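Local coordinates for protein possible thiamine biosynthesis enzyme (Candida albicans, PDB 2X7P) that probably binds a small solute in the cleft between its two lobes, as SsuA/TauA-type solute-binding proteins do, with a possible part in thiamine biosynthesis, at residues P15-A20 and V67-G72; D80-N85 and K301-N306; P98-V103 and W176-S181. The protein carries 1 engineered substitution. One frame throughout, in Å; residues are numbered along the deposited sequence.

How the contacts relate
From the N terminus, contact 1 closes the first loop by setting strand 19-21 beside strand 69-73, two parallel neighbours in the first five-stranded sheet. Helix 74-82 follows directly, and its end meets helix 296-306 from near the C terminus in contact 2; that pairing closes a loop of more than 200 residues. Contact 3 is nested inside this loop and ties strand 100-106 to strand 173-177 in the second sheet and to the helix 178-186 that follows it. Contacts 1 and 2 are in series, their nearest atoms about 10 Å apart. The centre of contact 3 lies about 26 Å from that of contact 1, across the centre of the chain.

Contact 1 (P15-A20 and V67-G72); sequences PTLKVA and VDIAIG
Val19 pairs with Ile69 and Ala20 with Ala70 where two parallel strands, 19-21 and 69-73, run side by side in the mixed five-stranded sheet of an alpha/beta lobe. The side chains of Val19 and Ile69 lie alongside each other and point the same way, with Val19 CG2 4.1 Å from Ile69 CB. Leu17 adds to this face: its CD1 meets Ile69 CD1, and Phe222 of helix 216-234 packs over all three residues. Ala20 and Ala70 look to the other face, under Leu58 and Leu62 of helix 55-63. There the methyl of Ala20 sits against the branches of Val67, with Ala20 CB 3.8 Å from Val67 CG1.

The backbone bonds cross over from strand to strand, Ala20 N giving to Ile69 O and Ile71 N to Ala20 O. Just ahead of them Lys18 O is gripped twice, by Asp68 N at 2.8 Å and by Ile69 N at 3.2 Å, because Asp68 has helix-like backbone angles that bring two successive N-H groups round to one oxygen.

Asp68 carries the polar end of the contact. With CG anti to its carbonyl carbon (chi1 -67°), its carboxylate reaches back toward 15-20 and lies across Leu17 at about a right angle, leaving Leu17 CD2 3.7 Å from Asp68 CB. Asp68 OD1 is hydrogen-bonded to Ser211 OG and forms a salt bridge with Lys215, whose ammonium also donates to Thr16 O. That shared positive charge probably eases the approach of Thr16 O to Asp68 OD2, two acceptors 3.0 Å apart. OD2 in turn takes the N-H of Lys18: Lys18 N to Asp68 OD2 is 3.1 Å, and the donor arrives on the anti side, 30° out of the carboxylate plane.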
loop_
_atom_site.group_PDB
_atom_site.type_symbol
_atom_site.label_atom_id
_atom_site.label_comp_id
_atom_site.label_asym_id
_atom_site.label_seq_id
_atom_site.Cartn_x
_atom_site.Cartn_y
_atom_site.Cartn_z
ATOM N N PRO A 15 3.696 15.853 -21.736
ATOM C CA PRO A 15 4.237 16.525 -20.549
ATOM C C PRO A 15 5.080 15.587 -19.694
ATOM O O PRO A 15 4.812 14.386 -19.644
ATOM C CB PRO A 15 2.979 16.940 -19.781
ATOM C CG PRO A 15 1.922 17.051 -20.823
ATOM C CD PRO A 15 2.232 15.985 -21.828
ATOM N N THR A 16 6.092 16.138 -19.029
ATOM C CA THR A 16 6.949 15.352 -18.152
ATOM C C THR A 16 6.165 14.849 -16.946
ATOM O O THR A 16 5.448 15.613 -16.299
ATOM C CB THR A 16 8.157 16.175 -17.663
ATOM O OG1 THR A 16 8.954 16.570 -18.786
ATOM C CG2 THR A 16 9.010 15.356 -16.706
ATOM N N LEU A 17 6.302 13.561 -16.649
ATOM C CA LEU A 17 5.623 12.965 -15.504
ATOM C C LEU A 17 6.598 12.593 -14.395
ATOM O O LEU A 17 7.539 11.828 -14.611
ATOM C CB LEU A 17 4.833 11.725 -15.927
ATOM C CG LEU A 17 3.547 11.943 -16.722
ATOM C CD1 LEU A 17 2.889 10.607 -17.025
ATOM C CD2 LEU A 17 2.594 12.850 -15.958
ATOM N N LYS A 18 6.367 13.136 -13.205
ATOM C CA LYS A 18 7.152 12.772 -12.035
ATOM C C LYS A 18 6.392 11.734 -11.217
ATOM O O LYS A 18 5.373 12.041 -10.600
ATOM C CB LYS A 18 7.458 14.005 -11.185
ATOM C CG LYS A 18 8.178 15.111 -11.940
ATOM C CD LYS A 18 8.631 16.221 -11.005
ATOM C CE LYS A 18 9.651 15.711 -9.998
ATOM N NZ LYS A 18 10.118 16.787 -9.081
ATOM N N VAL A 19 6.888 10.501 -11.223
ATOM C CA VAL A 19 6.206 9.404 -10.548
ATOM C C VAL A 19 6.857 9.065 -9.212
ATOM O O VAL A 19 8.007 8.628 -9.163
ATOM C CB VAL A 19 6.167 8.139 -11.427
ATOM C CG1 VAL A 19 5.487 6.999 -10.687
ATOM C CG2 VAL A 19 5.459 8.430 -12.743
ATOM N N ALA A 20 6.112 9.268 -8.130
ATOM C CA ALA A 20 6.594 8.946 -6.794
ATOM C C ALA A 20 6.246 7.505 -6.436
ATOM O O ALA A 20 5.073 7.158 -6.299
ATOM C CB ALA A 20 6.007 9.905 -5.771
ATOM N N VAL A 67 4.855 16.014 -7.423
ATOM C CA VAL A 67 4.808 14.837 -8.284
ATOM C C VAL A 67 3.466 14.745 -9.004
ATOM O O VAL A 67 2.462 15.280 -8.534
ATOM C CB VAL A 67 5.042 13.535 -7.491
ATOM C CG1 VAL A 67 6.389 13.576 -6.781
ATOM C CG2 VAL A 67 3.914 13.306 -6.498
ATOM N N ASP A 68 3.455 14.063 -10.144
ATOM C CA ASP A 68 2.238 13.905 -10.931
ATOM C C ASP A 68 1.472 12.646 -10.539
ATOM O O ASP A 68 0.245 12.655 -10.459
ATOM C CB ASP A 68 2.567 13.869 -12.425
ATOM C CG ASP A 68 3.100 15.192 -12.937
ATOM O OD1 ASP A 68 2.503 16.241 -12.615
ATOM O OD2 ASP A 68 4.112 15.181 -13.668
ATOM N N ILE A 69 2.206 11.565 -10.296
ATOM C CA ILE A 69 1.596 10.274 -9.995
ATOM C C ILE A 69 2.207 9.643 -8.748
ATOM O O ILE A 69 3.390 9.827 -8.463
ATOM C CB ILE A 69 1.745 9.300 -11.184
ATOM C CG1 ILE A 69 1.103 9.892 -12.439
ATOM C CG2 ILE A 69 1.127 7.950 -10.856
ATOM C CD1 ILE A 69 1.224 9.009 -13.661
ATOM N N ALA A 70 1.390 8.903 -8.006
ATOM C CA ALA A 70 1.857 8.206 -6.815
ATOM C C ALA A 70 1.328 6.775 -6.777
ATOM O O ALA A 70 0.183 6.517 -7.148
ATOM C CB ALA A 70 1.442 8.961 -5.561
ATOM N N ILE A 71 2.170 5.849 -6.331
ATOM C CA ILE A 71 1.783 4.449 -6.224
ATOM C C ILE A 71 2.041 3.927 -4.814
ATOM O O ILE A 71 3.179 3.632 -4.452
ATOM C CB ILE A 71 2.543 3.576 -7.243
ATOM C CG1 ILE A 71 2.304 4.090 -8.665
ATOM C CG2 ILE A 71 2.123 2.120 -7.121
ATOM C CD1 ILE A 71 3.051 3.317 -9.729
ATOM N N GLY A 72 0.979 3.818 -4.022
ATOM C CA GLY A 72 1.102 3.373 -2.646
ATOM C C GLY A 72 -0.055 2.506 -2.190
ATOM O O GLY A 72 -0.831 2.008 -3.007
#

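Contact 2 (D80-N85 and K301-N306); sequences DIAKGN and KRLNSN
A Schellman motif finishes helix 74-82, and Arg302 of helix 296-306 lies against it. Gly84 leaves the helical conformation with a phi of 134°. Two backbone bonds turn back into the last turn, from Gly84 N to Ile81 O and from Asn85 N to Asp80 O. Asn85 ND2 reinforces the turn by donating to Asp80 OD2 at 2.7 Å.

The arginine chain bends at chi3 (-79°), which lays its guanidinium group over the turn. One face lies against Gly84, whose N is 3.5 Å from Arg302 NE. At the edge, Arg302 NH2 gives a nearly straight hydrogen bond to Ala82 O, 2.8 Å long; the oxygen lies in the guanidinium plane, although the donor stands well above the plane of the carbonyl it meets.

Beside this, Ile81 packs against helix 296-306. Its CG2 lies 3.3 Å from Arg302 O and 3.8 Å from Leu303 CD2, the latter also touching the methyl of Ala82. Asn306 slides past Ile81 in the opposite sense, its CB 3.7 Å from Ile81 CD1, and the amide end carries on toward the backbone of Asn85. Ile88 and Val90 of strand 88-95 flank Ile81, while Val279 of helix 275-288 lies against Leu303.

A cationic group thus sits at the C-terminal end of a helix, where carbonyl oxygens gather. The arrangement should be electrostatically favourable, with the guanidinium partly offsetting the negative end of the helix dipole, and the apolar contacts of Ile81 and Leu303 join the two helices alongside it.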
loop_
_atom_site.group_PDB
_atom_site.type_symbol
_atom_site.label_atom_id
_atom_site.label_comp_id
_atom_site.label_asym_id
_atom_site.label_seq_id
_atom_site.Cartn_x
_atom_site.Cartn_y
_atom_site.Cartn_z
ATOM N N ASP A 80 -7.810 9.249 2.753
ATOM C CA ASP A 80 -7.545 10.664 2.519
ATOM C C ASP A 80 -8.671 11.314 1.720
ATOM O O ASP A 80 -9.087 12.434 2.014
ATOM C CB ASP A 80 -6.214 10.846 1.789
ATOM C CG ASP A 80 -5.782 12.295 1.724
ATOM O OD1 ASP A 80 -5.833 12.979 2.767
ATOM O OD2 ASP A 80 -5.390 12.750 0.630
ATOM N N ILE A 81 -9.156 10.605 0.706
ATOM C CA ILE A 81 -10.249 11.099 -0.121
ATOM C C ILE A 81 -11.544 11.182 0.679
ATOM O O ILE A 81 -12.279 12.167 0.593
ATOM C CB ILE A 81 -10.475 10.197 -1.348
ATOM C CG1 ILE A 81 -9.283 10.289 -2.303
ATOM C CG2 ILE A 81 -11.759 10.580 -2.061
ATOM C CD1 ILE A 81 -9.404 9.398 -3.517
ATOM N N ALA A 82 -11.814 10.144 1.462
ATOM C CA ALA A 82 -13.034 10.079 2.256
ATOM C C ALA A 82 -13.002 11.048 3.434
ATOM O O ALA A 82 -14.023 11.283 4.080
ATOM C CB ALA A 82 -13.277 8.658 2.741
ATOM N N LYS A 83 -11.829 11.610 3.710
ATOM C CA LYS A 83 -11.680 12.558 4.810
ATOM C C LYS A 83 -11.812 14.009 4.351
ATOM O O LYS A 83 -11.825 14.926 5.172
ATOM C CB LYS A 83 -10.352 12.350 5.544
ATOM C CG LYS A 83 -10.329 11.123 6.445
ATOM C CD LYS A 83 -9.067 11.077 7.293
ATOM C CE LYS A 83 -7.818 11.007 6.429
ATOM N NZ LYS A 83 -6.577 10.960 7.253
ATOM N N GLY A 84 -11.907 14.215 3.041
ATOM C CA GLY A 84 -12.143 15.545 2.510
ATOM C C GLY A 84 -11.266 15.962 1.345
ATOM O O GLY A 84 -11.653 16.822 0.556
ATOM N N ASN A 85 -10.085 15.363 1.232
ATOM C CA ASN A 85 -9.150 15.744 0.175
ATOM C C ASN A 85 -9.698 15.450 -1.220
ATOM O O ASN A 85 -9.626 14.320 -1.703
ATOM C CB ASN A 85 -7.794 15.062 0.370
ATOM C CG ASN A 85 -6.715 15.648 -0.522
ATOM O OD1 ASN A 85 -7.000 16.423 -1.435
ATOM N ND2 ASN A 85 -5.465 15.282 -0.259
ATOM N N LYS A 301 -20.068 9.855 -1.571
ATOM C CA LYS A 301 -20.111 10.916 -2.571
ATOM C C LYS A 301 -18.706 11.361 -2.963
ATOM O O LYS A 301 -18.424 11.590 -4.139
ATOM C CB LYS A 301 -20.910 12.114 -2.055
ATOM C CG LYS A 301 -20.946 13.288 -3.019
ATOM C CD LYS A 301 -21.661 14.485 -2.414
ATOM C CE LYS A 301 -21.657 15.669 -3.369
ATOM N NZ LYS A 301 -22.325 16.862 -2.781
ATOM N N ARG A 302 -17.829 11.483 -1.972
ATOM C CA ARG A 302 -16.454 11.904 -2.219
ATOM C C ARG A 302 -15.644 10.810 -2.908
ATOM O O ARG A 302 -14.660 11.092 -3.592
ATOM C CB ARG A 302 -15.773 12.338 -0.918
ATOM C CG ARG A 302 -16.346 13.613 -0.315
ATOM C CD ARG A 302 -15.336 14.316 0.579
ATOM N NE ARG A 302 -15.225 13.706 1.900
ATOM C CZ ARG A 302 -15.722 14.238 3.012
ATOM N NH1 ARG A 302 -16.365 15.396 2.964
ATOM N NH2 ARG A 302 -15.574 13.616 4.173
ATOM N N LEU A 303 -16.065 9.562 -2.728
ATOM C CA LEU A 303 -15.380 8.429 -3.340
ATOM C C LEU A 303 -15.849 8.191 -4.773
ATOM O O LEU A 303 -15.089 7.713 -5.613
ATOM C CB LEU A 303 -15.577 7.165 -2.498
ATOM C CG LEU A 303 -14.969 7.200 -1.094
ATOM C CD1 LEU A 303 -15.398 5.986 -0.282
ATOM C CD2 LEU A 303 -13.453 7.292 -1.169
ATOM N N ASN A 304 -17.106 8.531 -5.047
ATOM C CA ASN A 304 -17.667 8.370 -6.384
ATOM C C ASN A 304 -17.071 9.342 -7.398
ATOM O O ASN A 304 -17.068 9.072 -8.600
ATOM C CB ASN A 304 -19.191 8.520 -6.352
ATOM C CG ASN A 304 -19.891 7.268 -5.863
ATOM O OD1 ASN A 304 -19.507 6.153 -6.214
ATOM N ND2 ASN A 304 -20.929 7.447 -5.055
ATOM N N SER A 305 -16.565 10.470 -6.911
ATOM C CA SER A 305 -16.038 11.508 -7.789
ATOM C C SER A 305 -14.512 11.498 -7.872
ATOM O O SER A 305 -13.932 12.114 -8.765
ATOM C CB SER A 305 -16.530 12.887 -7.343
ATOM O OG SER A 305 -16.085 13.189 -6.033
ATOM N N ASN A 306 -13.867 10.800 -6.944
ATOM C CA ASN A 306 -12.407 10.755 -6.914
ATOM C C ASN A 306 -11.821 9.393 -7.278
ATOM O O ASN A 306 -10.633 9.285 -7.580
ATOM C CB ASN A 306 -11.877 11.218 -5.555
ATOM C CG ASN A 306 -12.072 12.704 -5.330
ATOM O OD1 ASN A 306 -12.740 13.379 -6.113
ATOM N ND2 ASN A 306 -11.488 13.222 -4.256
#

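Contact 3 (P98-V103 and W176-S181); sequences PLLWAV and WEYFTS. With CO2 (carbon dioxide), chain L; AE3 (2-(2-ethoxyethoxy)ethanol), chain F; GOL (glycerol), chain E.
Ala102 and Trp176 form a hydrogen-bonded antiparallel pair, with Ala102 N to Trp176 O at 2.8 Å and Trp176 N to Ala102 O at 3.1 Å. Next to it Trp101 and Glu177 make the non-hydrogen-bonded pair, their side chains diverging. Tyr178 N then donates to Leu100 O just as 176-181 turns from strand into helix 178-186. A water bridges Ala102 O and Ser181 OG.

Leu100 and Tyr178 lie side by side, Leu100 CG 3.8 Å from Tyr178 CB, while the methyl of Ala102 meets the tyrosine ring at its edge. Trp101 comes back toward the partner strand, so that Trp176 N sits at the edge of its indole, 3.5 Å from Trp101 CE3. The Trp176 ring, stacked on Phe155 as well, carries a carbon dioxide molecule over its centre; the carbon of this molecule is 3.6 Å from Trp101 CH2, and Glu177 N gives carbon dioxide O1 a weak hydrogen bond.

Glu177 is the N-cap of helix 178-186. Its chain, bent at chi2 (-78°), swings the carboxylate over the first turn, where Glu177 OE1 accepts from Thr180 N at 2.7 Å and also from Thr180 OG1. OE2 takes two glycerol hydroxyls, O1 and O2, and O2 of the same glycerol accepts from Leu100 N at 2.8 Å. The terminal hydroxyl O4 of the bound 2-(2-ethoxyethoxy)ethanol lies beside Glu177 CG.

Aromatic rings, a strand end and a helix N terminus thus line the site of several small bound molecules, the glycerol probably from the crystallisation liquor, an arrangement consistent with the ligand cleft of a periplasmic-binding-protein fold.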
loop_
_atom_site.group_PDB
_atom_site.type_symbol
_atom_site.label_atom_id
_atom_site.label_comp_id
_atom_site.label_asym_id
_atom_site.label_seq_id
_atom_site.Cartn_x
_atom_site.Cartn_y
_atom_site.Cartn_z
ATOM N N PRO A 98 -4.096 -8.939 -1.984
ATOM C CA PRO A 98 -4.113 -8.181 -0.729
ATOM C C PRO A 98 -2.745 -8.151 -0.054
ATOM O O PRO A 98 -1.839 -8.882 -0.455
ATOM C CB PRO A 98 -5.096 -8.973 0.133
ATOM C CG PRO A 98 -4.962 -10.370 -0.354
ATOM C CD PRO A 98 -4.716 -10.267 -1.835
ATOM N N LEU A 99 -2.607 -7.307 0.964
ATOM C CA LEU A 99 -1.364 -7.218 1.720
ATOM C C LEU A 99 -1.444 -8.118 2.946
ATOM O O LEU A 99 -2.468 -8.161 3.626
ATOM C CB LEU A 99 -1.099 -5.773 2.146
ATOM C CG LEU A 99 0.333 -5.451 2.580
ATOM C CD1 LEU A 99 1.274 -5.535 1.390
ATOM C CD2 LEU A 99 0.409 -4.077 3.227
ATOM N N LEU A 100 -0.362 -8.837 3.224
ATOM C CA LEU A 100 -0.327 -9.746 4.363
ATOM C C LEU A 100 0.287 -9.083 5.590
ATOM O O LEU A 100 1.482 -8.786 5.616
ATOM C CB LEU A 100 0.445 -11.021 4.012
ATOM C CG LEU A 100 0.561 -12.068 5.123
ATOM C CD1 LEU A 100 -0.817 -12.488 5.611
ATOM C CD2 LEU A 100 1.354 -13.273 4.643
ATOM N N TRP A 101 -0.540 -8.849 6.604
ATOM C CA TRP A 101 -0.077 -8.256 7.852
ATOM C C TRP A 101 0.207 -9.332 8.892
ATOM O O TRP A 101 -0.620 -10.210 9.134
ATOM C CB TRP A 101 -1.109 -7.262 8.391
ATOM C CG TRP A 101 -1.195 -5.991 7.602
ATOM C CD1 TRP A 101 -1.813 -5.813 6.398
ATOM C CD2 TRP A 101 -0.653 -4.716 7.966
ATOM N NE1 TRP A 101 -1.684 -4.509 5.988
ATOM C CE2 TRP A 101 -0.976 -3.813 6.933
ATOM C CE3 TRP A 101 0.077 -4.250 9.065
ATOM C CZ2 TRP A 101 -0.596 -2.473 6.966
ATOM C CZ3 TRP A 101 0.454 -2.919 9.095
ATOM C CH2 TRP A 101 0.117 -2.047 8.053
ATOM N N ALA A 102 1.383 -9.258 9.505
ATOM C CA ALA A 102 1.768 -10.213 10.536
ATOM C C ALA A 102 1.634 -9.600 11.926
ATOM O O ALA A 102 2.079 -8.478 12.166
ATOM C CB ALA A 102 3.190 -10.699 10.302
ATOM N N VAL A 103 1.011 -10.342 12.834
ATOM C CA VAL A 103 0.884 -9.910 14.220
ATOM C C VAL A 103 2.054 -10.460 15.030
ATOM O O VAL A 103 2.200 -11.674 15.176
ATOM C CB VAL A 103 -0.442 -10.383 14.841
ATOM C CG1 VAL A 103 -0.584 -9.851 16.258
ATOM C CG2 VAL A 103 -1.618 -9.941 13.982
ATOM N N TRP A 176 2.402 -5.503 11.357
ATOM C CA TRP A 176 3.316 -4.966 10.358
ATOM C C TRP A 176 3.386 -5.936 9.184
ATOM O O TRP A 176 3.138 -7.130 9.346
ATOM C CB TRP A 176 4.705 -4.770 10.970
ATOM C CG TRP A 176 5.507 -3.672 10.337
ATOM C CD1 TRP A 176 6.537 -3.813 9.450
ATOM C CD2 TRP A 176 5.352 -2.264 10.550
ATOM N NE1 TRP A 176 7.029 -2.579 9.096
ATOM C CE2 TRP A 176 6.319 -1.612 9.758
ATOM C CE3 TRP A 176 4.488 -1.491 11.332
ATOM C CZ2 TRP A 176 6.445 -0.225 9.725
ATOM C CZ3 TRP A 176 4.615 -0.113 11.299
ATOM C CH2 TRP A 176 5.586 0.505 10.500
ATOM N N GLU A 177 3.720 -5.424 8.003
ATOM C CA GLU A 177 3.772 -6.256 6.803
ATOM C C GLU A 177 4.646 -7.488 7.032
ATOM O O GLU A 177 5.746 -7.388 7.576
ATOM C CB GLU A 177 4.266 -5.445 5.603
ATOM C CG GLU A 177 4.020 -6.111 4.255
ATOM C CD GLU A 177 5.018 -7.211 3.955
ATOM O OE1 GLU A 177 6.170 -7.112 4.427
ATOM O OE2 GLU A 177 4.655 -8.169 3.243
ATOM N N TYR A 178 4.146 -8.646 6.613
ATOM C CA TYR A 178 4.796 -9.922 6.907
ATOM C C TYR A 178 6.261 -10.004 6.484
ATOM O O TYR A 178 7.142 -10.192 7.321
ATOM C CB TYR A 178 4.018 -11.086 6.289
ATOM C CG TYR A 178 4.752 -12.405 6.384
ATOM C CD1 TYR A 178 4.859 -13.073 7.596
ATOM C CD2 TYR A 178 5.343 -12.977 5.265
ATOM C CE1 TYR A 178 5.534 -14.277 7.691
ATOM C CE2 TYR A 178 6.018 -14.180 5.349
ATOM C CZ TYR A 178 6.110 -14.825 6.565
ATOM O OH TYR A 178 6.781 -16.023 6.655
ATOM N N PHE A 179 6.519 -9.876 5.187
ATOM C CA PHE A 179 7.875 -10.037 4.666
ATOM C C PHE A 179 8.872 -9.053 5.275
ATOM O O PHE A 179 10.070 -9.330 5.332
ATOM C CB PHE A 179 7.884 -9.955 3.140
ATOM C CG PHE A 179 7.265 -11.148 2.472
ATOM C CD1 PHE A 179 8.001 -12.306 2.275
ATOM C CD2 PHE A 179 5.947 -11.120 2.051
ATOM C CE1 PHE A 179 7.437 -13.409 1.667
ATOM C CE2 PHE A 179 5.377 -12.221 1.440
ATOM C CZ PHE A 179 6.123 -13.367 1.249
ATOM N N THR A 180 8.374 -7.910 5.733
ATOM C CA THR A 180 9.210 -6.936 6.420
ATOM C C THR A 180 9.543 -7.448 7.817
ATOM O O THR A 180 10.626 -7.195 8.344
ATOM C CB THR A 180 8.505 -5.572 6.540
ATOM O OG1 THR A 180 8.118 -5.115 5.239
ATOM C CG2 THR A 180 9.428 -4.546 7.181
ATOM N N SER A 181 8.600 -8.177 8.405
ATOM C CA SER A 181 8.757 -8.713 9.751
ATOM C C SER A 181 9.513 -10.037 9.741
ATOM O O SER A 181 10.087 -10.441 10.752
ATOM C CB SER A 181 7.386 -8.911 10.401
ATOM O OG SER A 181 6.608 -7.729 10.329
HETATM C C CO2 L . 3.536 -1.194 7.246
HETATM O O1 CO2 L . 3.942 -2.304 6.933
HETATM O O2 CO2 L . 3.130 -0.083 7.559
HETATM C C1 AE3 F . 3.015 2.785 3.924
HETATM C C2 AE3 F . 3.651 2.380 2.599
HETATM O O2 AE3 F . 4.314 1.124 2.733
HETATM C C3 AE3 F . 4.768 0.666 1.462
HETATM C C4 AE3 F . 5.579 -0.618 1.587
HETATM O O3 AE3 F . 4.848 -1.606 2.309
HETATM C C5 AE3 F . 4.437 -2.671 1.454
HETATM C C6 AE3 F . 5.367 -3.865 1.609
HETATM O O4 AE3 F . 5.806 -3.961 2.967
HETATM C C1 GOL E . 3.379 -9.020 0.016
HETATM O O1 GOL E . 4.628 -8.621 0.587
HETATM C C2 GOL E . 2.479 -9.606 1.104
HETATM O O2 GOL E . 2.240 -8.619 2.109
HETATM C C3 GOL E . 1.149 -10.029 0.481
HETATM O O3 GOL E . 1.393 -11.010 -0.529
HETATM O O HOH W 1 4.649 -7.814 12.546
#